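Local coordinates for superoxide dismutase [Cu-Zn] (PDB 7B4O), which probably catalyses the dismutation of superoxide to oxygen and hydrogen peroxide, using copper as the redox metal in its active form, at residues H48-H53 with G88-I93. Numbering follows the deposited sequence.
With ZN (zinc ion), chain E; ZN (zinc ion), chain F.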
loop_
_atom_site.group_PDB
_atom_site.type_symbol
_atom_site.label_atom_id
_atom_site.label_comp_id
_atom_site.label_asym_id
_atom_site.label_seq_id
_atom_site.Cartn_x
_atom_site.Cartn_y
_atom_site.Cartn_z
ATOM N N HIS A 48 21.552 3.108 -2.943
ATOM C CA HIS A 48 20.397 3.821 -2.354
ATOM C C HIS A 48 19.883 3.060 -1.141
ATOM O O HIS A 48 19.582 1.865 -1.277
ATOM C CB HIS A 48 19.290 3.969 -3.398
ATOM C CG HIS A 48 19.678 4.832 -4.542
ATOM N ND1 HIS A 48 19.389 6.162 -4.556
ATOM C CD2 HIS A 48 20.330 4.562 -5.685
ATOM C CE1 HIS A 48 19.834 6.699 -5.679
ATOM N NE2 HIS A 48 20.407 5.734 -6.400
ATOM N N GLY A 49 19.767 3.751 -0.006
ATOM C CA GLY A 49 19.070 3.206 1.163
ATOM C C GLY A 49 17.728 2.622 0.782
ATOM O O GLY A 49 16.978 3.234 0.007
ATOM N N PHE A 50 17.423 1.465 1.353
ATOM C CA PHE A 50 16.274 0.618 0.962
ATOM C C PHE A 50 15.655 0.101 2.258
ATOM O O PHE A 50 16.235 -0.815 2.871
ATOM C CB PHE A 50 16.786 -0.496 0.041
ATOM C CG PHE A 50 15.737 -1.391 -0.552
ATOM C CD1 PHE A 50 14.939 -0.969 -1.605
ATOM C CD2 PHE A 50 15.590 -2.691 -0.093
ATOM C CE1 PHE A 50 13.987 -1.822 -2.158
ATOM C CE2 PHE A 50 14.655 -3.548 -0.647
ATOM C CZ PHE A 50 13.854 -3.109 -1.677
ATOM N N HIS A 51 14.559 0.702 2.705
ATOM C CA HIS A 51 14.055 0.493 4.082
ATOM C C HIS A 51 12.556 0.270 4.130
ATOM O O HIS A 51 11.813 0.850 3.317
ATOM C CB HIS A 51 14.342 1.707 4.957
ATOM C CG HIS A 51 15.767 2.109 5.019
ATOM N ND1 HIS A 51 16.117 3.438 5.092
ATOM C CD2 HIS A 51 16.910 1.389 5.006
ATOM C CE1 HIS A 51 17.434 3.528 5.163
ATOM N NE2 HIS A 51 17.945 2.275 5.090
ATOM N N ILE A 52 12.132 -0.490 5.137
ATOM C CA ILE A 52 10.712 -0.521 5.550
ATOM C C ILE A 52 10.546 0.555 6.608
ATOM O O ILE A 52 11.283 0.512 7.651
ATOM C CB ILE A 52 10.274 -1.897 6.070
ATOM C CG1 ILE A 52 10.639 -3.014 5.093
ATOM C CG2 ILE A 52 8.797 -1.879 6.395
ATOM C CD1 ILE A 52 10.253 -4.390 5.562
ATOM N N HIS A 53 9.657 1.508 6.369
ATOM C CA HIS A 53 9.331 2.574 7.335
ATOM C C HIS A 53 8.015 2.233 8.037
ATOM O O HIS A 53 7.282 1.343 7.574
ATOM C CB HIS A 53 9.360 3.941 6.655
ATOM C CG HIS A 53 10.736 4.483 6.419
ATOM N ND1 HIS A 53 11.106 5.729 6.854
ATOM C CD2 HIS A 53 11.818 3.976 5.794
ATOM C CE1 HIS A 53 12.363 5.970 6.512
ATOM N NE2 HIS A 53 12.815 4.937 5.822
ATOM N N GLY A 88 13.085 -3.021 9.649
ATOM C CA GLY A 88 13.020 -2.343 8.337
ATOM C C GLY A 88 14.366 -2.150 7.653
ATOM O O GLY A 88 14.385 -1.516 6.576
ATOM N N ASP A 89 15.480 -2.603 8.227
ATOM C CA ASP A 89 16.831 -2.328 7.675
ATOM C C ASP A 89 17.180 -3.327 6.578
ATOM O O ASP A 89 17.824 -4.343 6.858
ATOM C CB ASP A 89 17.879 -2.298 8.788
ATOM C CG ASP A 89 17.729 -1.094 9.692
ATOM O OD1 ASP A 89 16.985 -0.137 9.309
ATOM O OD2 ASP A 89 18.353 -1.113 10.778
ATOM N N LEU A 90 16.755 -3.037 5.338
ATOM C CA LEU A 90 16.993 -3.934 4.184
ATOM C C LEU A 90 18.212 -3.449 3.380
ATOM O O LEU A 90 18.413 -3.968 2.289
ATOM C CB LEU A 90 15.741 -4.011 3.304
ATOM C CG LEU A 90 14.409 -4.251 4.015
ATOM C CD1 LEU A 90 13.334 -4.593 3.000
ATOM C CD2 LEU A 90 14.474 -5.350 5.072
ATOM N N GLY A 91 19.034 -2.559 3.947
ATOM C CA GLY A 91 20.351 -2.190 3.404
ATOM C C GLY A 91 20.253 -1.221 2.235
ATOM O O GLY A 91 19.585 -0.180 2.375
ATOM N N ASN A 92 20.927 -1.551 1.138
ATOM C CA ASN A 92 21.015 -0.682 -0.058
ATOM C C ASN A 92 20.567 -1.467 -1.284
ATOM O O ASN A 92 20.797 -2.693 -1.355
ATOM C CB ASN A 92 22.420 -0.137 -0.287
ATOM C CG ASN A 92 22.790 0.875 0.773
ATOM O OD1 ASN A 92 22.265 1.984 0.770
ATOM N ND2 ASN A 92 23.657 0.493 1.693
ATOM N N ILE A 93 20.014 -0.737 -2.240
ATOM C CA ILE A 93 19.813 -1.252 -3.613
ATOM C C ILE A 93 20.736 -0.450 -4.535
ATOM O O ILE A 93 20.879 0.764 -4.340
ATOM C CB ILE A 93 18.331 -1.206 -4.017
ATOM C CG1 ILE A 93 18.126 -1.945 -5.338
ATOM C CG2 ILE A 93 17.790 0.210 -4.042
ATOM C CD1 ILE A 93 16.687 -2.220 -5.683
HETATM ZN ZN ZN E . 14.804 5.041 5.449
HETATM ZN ZN ZN F . 17.078 1.431 10.415
#
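Gly-88 O is held from two directions: Ile-52 N donates to it at 2.9 Å, in the carbonyl plane and on a lone pair, while His-51 CA makes a C-H...O contact with it, CA to O 3.2 Å. The strands come so close here that a CB on Gly-88 would run into Ile-52 O, which suits a glycine. At the far end of the antiparallel pair, His-48 and Ile-93 exchange two backbone bonds, the straighter from Ile-93 N to His-48 O (163° at the hydrogen). Between these two ends, Phe-50 N reaches Gly-91 O at 2.9 Å, but Leu-90 N to Phe-50 O is long and weak; Gly-91 has a positive phi, which by itself favours glycine. With CG anti to the backbone N (chi1 -175°), the Phe-50 ring meets Leu-90 and Ile-93 obliquely: CD2 lies 3.6 Å from Leu-90 CB, and CD1 3.9 Å from Ile-93 CG2. Leu-90 CD1 also touches Ile-52 CG1, at 3.8 Å, and Leu-103 and Met-123 extend this apolar packing around Phe-50. With only the methyl of an alanine replacing the ring, Leu-90 CB and Ile-93 CG2 would probably lose their shared apolar neighbour, leaving a gap beside Leu-103 and Met-123. The side chains of His-51 and Asp-89 lead instead to the zinc ions. His-51 ND1 and His-53 NE2, with His-126, bind one; Asp-89 OD1, with His-69, His-77 and His-86, binds the other at 1.9 Å. Asp-130 OD2 accepts from His-51 NE2, which with the zinc bond fixes the ring's rotation, and Asp-130 N bonds Asn-92 OD1, linking this residue to both strands. Hydrophobic core on one side and a paired metal site on the other are characteristic of the Greek-key β-barrel of copper-zinc superoxide dismutases, with zinc here where copper normally sits.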